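Local coordinates for protein monosaccharide-transporting ATPase (Actinobacillus succinogenes, PDB 5DTE) that probably serves as the periplasmic sugar-binding component of an ABC transporter, and binds D-allose, at residues 202-207 with 231-236. Sequence-based numbering, arbitrary orientation.
Sequences QALNVT and AVTAVE
Leu-204 and Thr-207 meet Ala-231, Thr-233 and Ala-234 where two neighbouring helices of a Rossmann-like lobe, in a periplasmic sugar-binding protein fold, pack side by side. Helices 200-213 and 225-237 belong to consecutive beta-alpha-beta units, and their short segments run in broadly the same direction, crossing at -43° with axes 7.9 Å apart. Such a close approach suits small residues: Ala-231 lies opposite Leu-204, their CA atoms 5.3 Å apart, its small side chain letting the backbones come close.

Thr-207 points at the other helix and fits against its two alanines. Chi1 of -55° puts OG1 beside the backbone N, leaving CG2 anti to that N and reaching CB of Ala-234 at 3.5 Å, while OG1 faces Ala-231, 3.6 Å from that residue's CB. Threonine suits this buried place because its methyl packs against alanine while its hydroxyl can turn back to its own helix. There OG1 donates to the carbonyl O of Ala-203, although the modelled length of this bond is doubtful.

Leu-204 starts out along the flank of its helix, but its branched end comes nearer the other. Its CD1 lies 3.5 Å from the backbone N of Ala-234 and 3.6 Å from Thr-233 CG2, with Ala-234 CB at 4.1 Å; the side-chain part is apolar. Thr-233 offers only carbon to the leucine, its OG1 being bonded to the carbonyl O of Ile-229 one turn earlier.

Beneath the pair, Thr-207 and Ala-231 both rest on Leu-162 of strand 157-163, and Thr-207 also touches Ile-220 of strand 219-222. The two helices thus lie together on one face of the four-stranded parallel sheet, with Leu-204 and Thr-233 at the more open side of their interface.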
loop_
_atom_site.group_PDB
_atom_site.type_symbol
_atom_site.label_atom_id
_atom_site.label_comp_id
_atom_site.label_asym_id
_atom_site.label_seq_id
_atom_site.Cartn_x
_atom_site.Cartn_y
_atom_site.Cartn_z
ATOM N N GLN A 202 2.279 -16.430 -5.114
ATOM C CA GLN A 202 3.679 -16.563 -4.697
ATOM C C GLN A 202 3.897 -16.715 -3.168
ATOM O O GLN A 202 4.818 -17.427 -2.718
ATOM C CB GLN A 202 4.481 -15.366 -5.178
ATOM C CG GLN A 202 4.480 -15.162 -6.657
ATOM C CD GLN A 202 5.578 -14.212 -7.103
ATOM O OE1 GLN A 202 6.623 -14.084 -6.449
ATOM N NE2 GLN A 202 5.343 -13.533 -8.223
ATOM N N ALA A 203 3.075 -16.025 -2.377
ATOM C CA ALA A 203 3.226 -16.058 -0.931
ATOM C C ALA A 203 2.785 -17.414 -0.398
ATOM O O ALA A 203 3.249 -17.851 0.646
ATOM C CB ALA A 203 2.448 -14.952 -0.288
ATOM N N LEU A 204 1.908 -18.096 -1.129
ATOM C CA LEU A 204 1.568 -19.479 -0.788
ATOM C C LEU A 204 2.781 -20.397 -1.009
ATOM O O LEU A 204 3.126 -21.204 -0.140
ATOM C CB LEU A 204 0.361 -19.958 -1.602
ATOM C CG LEU A 204 -0.128 -21.410 -1.504
ATOM C CD1 LEU A 204 -0.746 -21.706 -0.154
ATOM C CD2 LEU A 204 -1.139 -21.673 -2.610
ATOM N N ASN A 205 3.435 -20.263 -2.163
ATOM C CA ASN A 205 4.647 -21.016 -2.423
ATOM C C ASN A 205 5.735 -20.676 -1.417
ATOM O O ASN A 205 6.253 -21.564 -0.724
ATOM C CB ASN A 205 5.165 -20.761 -3.827
ATOM C CG ASN A 205 6.349 -21.644 -4.168
ATOM O OD1 ASN A 205 7.479 -21.378 -3.754
ATOM N ND2 ASN A 205 6.093 -22.714 -4.906
ATOM N N VAL A 206 6.084 -19.395 -1.327
ATOM C CA VAL A 206 7.127 -18.988 -0.386
ATOM C C VAL A 206 6.838 -19.423 1.068
ATOM O O VAL A 206 7.713 -19.991 1.724
ATOM C CB VAL A 206 7.347 -17.478 -0.420
ATOM C CG1 VAL A 206 8.202 -17.042 0.770
ATOM C CG2 VAL A 206 7.991 -17.062 -1.732
ATOM N N THR A 207 5.618 -19.193 1.556
ATOM C CA THR A 207 5.279 -19.524 2.945
ATOM C C THR A 207 5.417 -21.009 3.224
ATOM O O THR A 207 5.833 -21.404 4.305
ATOM C CB THR A 207 3.834 -19.096 3.322
ATOM O OG1 THR A 207 3.658 -17.708 3.053
ATOM C CG2 THR A 207 3.546 -19.329 4.790
ATOM N N ALA A 231 -0.514 -16.613 2.711
ATOM C CA ALA A 231 0.220 -17.165 3.837
ATOM C C ALA A 231 -0.685 -17.991 4.750
ATOM O O ALA A 231 -0.278 -19.036 5.274
ATOM C CB ALA A 231 0.875 -16.056 4.607
ATOM N N VAL A 232 -1.914 -17.523 4.933
ATOM C CA VAL A 232 -2.897 -18.277 5.709
ATOM C C VAL A 232 -3.193 -19.635 5.064
ATOM O O VAL A 232 -3.228 -20.654 5.745
ATOM C CB VAL A 232 -4.213 -17.495 5.874
ATOM C CG1 VAL A 232 -5.274 -18.366 6.528
ATOM C CG2 VAL A 232 -3.985 -16.240 6.684
ATOM N N THR A 233 -3.387 -19.645 3.749
ATOM C CA THR A 233 -3.650 -20.878 3.001
ATOM C C THR A 233 -2.559 -21.922 3.198
ATOM O O THR A 233 -2.840 -23.116 3.273
ATOM C CB THR A 233 -3.794 -20.588 1.501
ATOM O OG1 THR A 233 -4.744 -19.535 1.329
ATOM C CG2 THR A 233 -4.263 -21.822 0.755
ATOM N N ALA A 234 -1.317 -21.457 3.274
ATOM C CA ALA A 234 -0.202 -22.318 3.609
ATOM C C ALA A 234 -0.387 -22.940 4.996
ATOM O O ALA A 234 -0.399 -24.172 5.118
ATOM C CB ALA A 234 1.097 -21.550 3.545
ATOM N N VAL A 235 -0.544 -22.124 6.043
ATOM C CA VAL A 235 -0.614 -22.710 7.380
ATOM C C VAL A 235 -1.799 -23.704 7.484
ATOM O O VAL A 235 -1.624 -24.794 8.018
ATOM C CB VAL A 235 -0.664 -21.631 8.513
ATOM C CG1 VAL A 235 0.440 -20.622 8.323
ATOM C CG2 VAL A 235 -2.004 -20.937 8.606
ATOM N N GLU A 236 -2.964 -23.385 6.915
ATOM C CA GLU A 236 -4.115 -24.301 6.969
ATOM C C GLU A 236 -3.902 -25.561 6.121
ATOM O O GLU A 236 -4.403 -26.646 6.455
ATOM C CB GLU A 236 -5.394 -23.583 6.530
ATOM C CG GLU A 236 -5.887 -22.536 7.537
ATOM C CD GLU A 236 -7.273 -21.991 7.213
ATOM O OE1 GLU A 236 -7.583 -21.805 6.011
ATOM O OE2 GLU A 236 -8.052 -21.752 8.165
#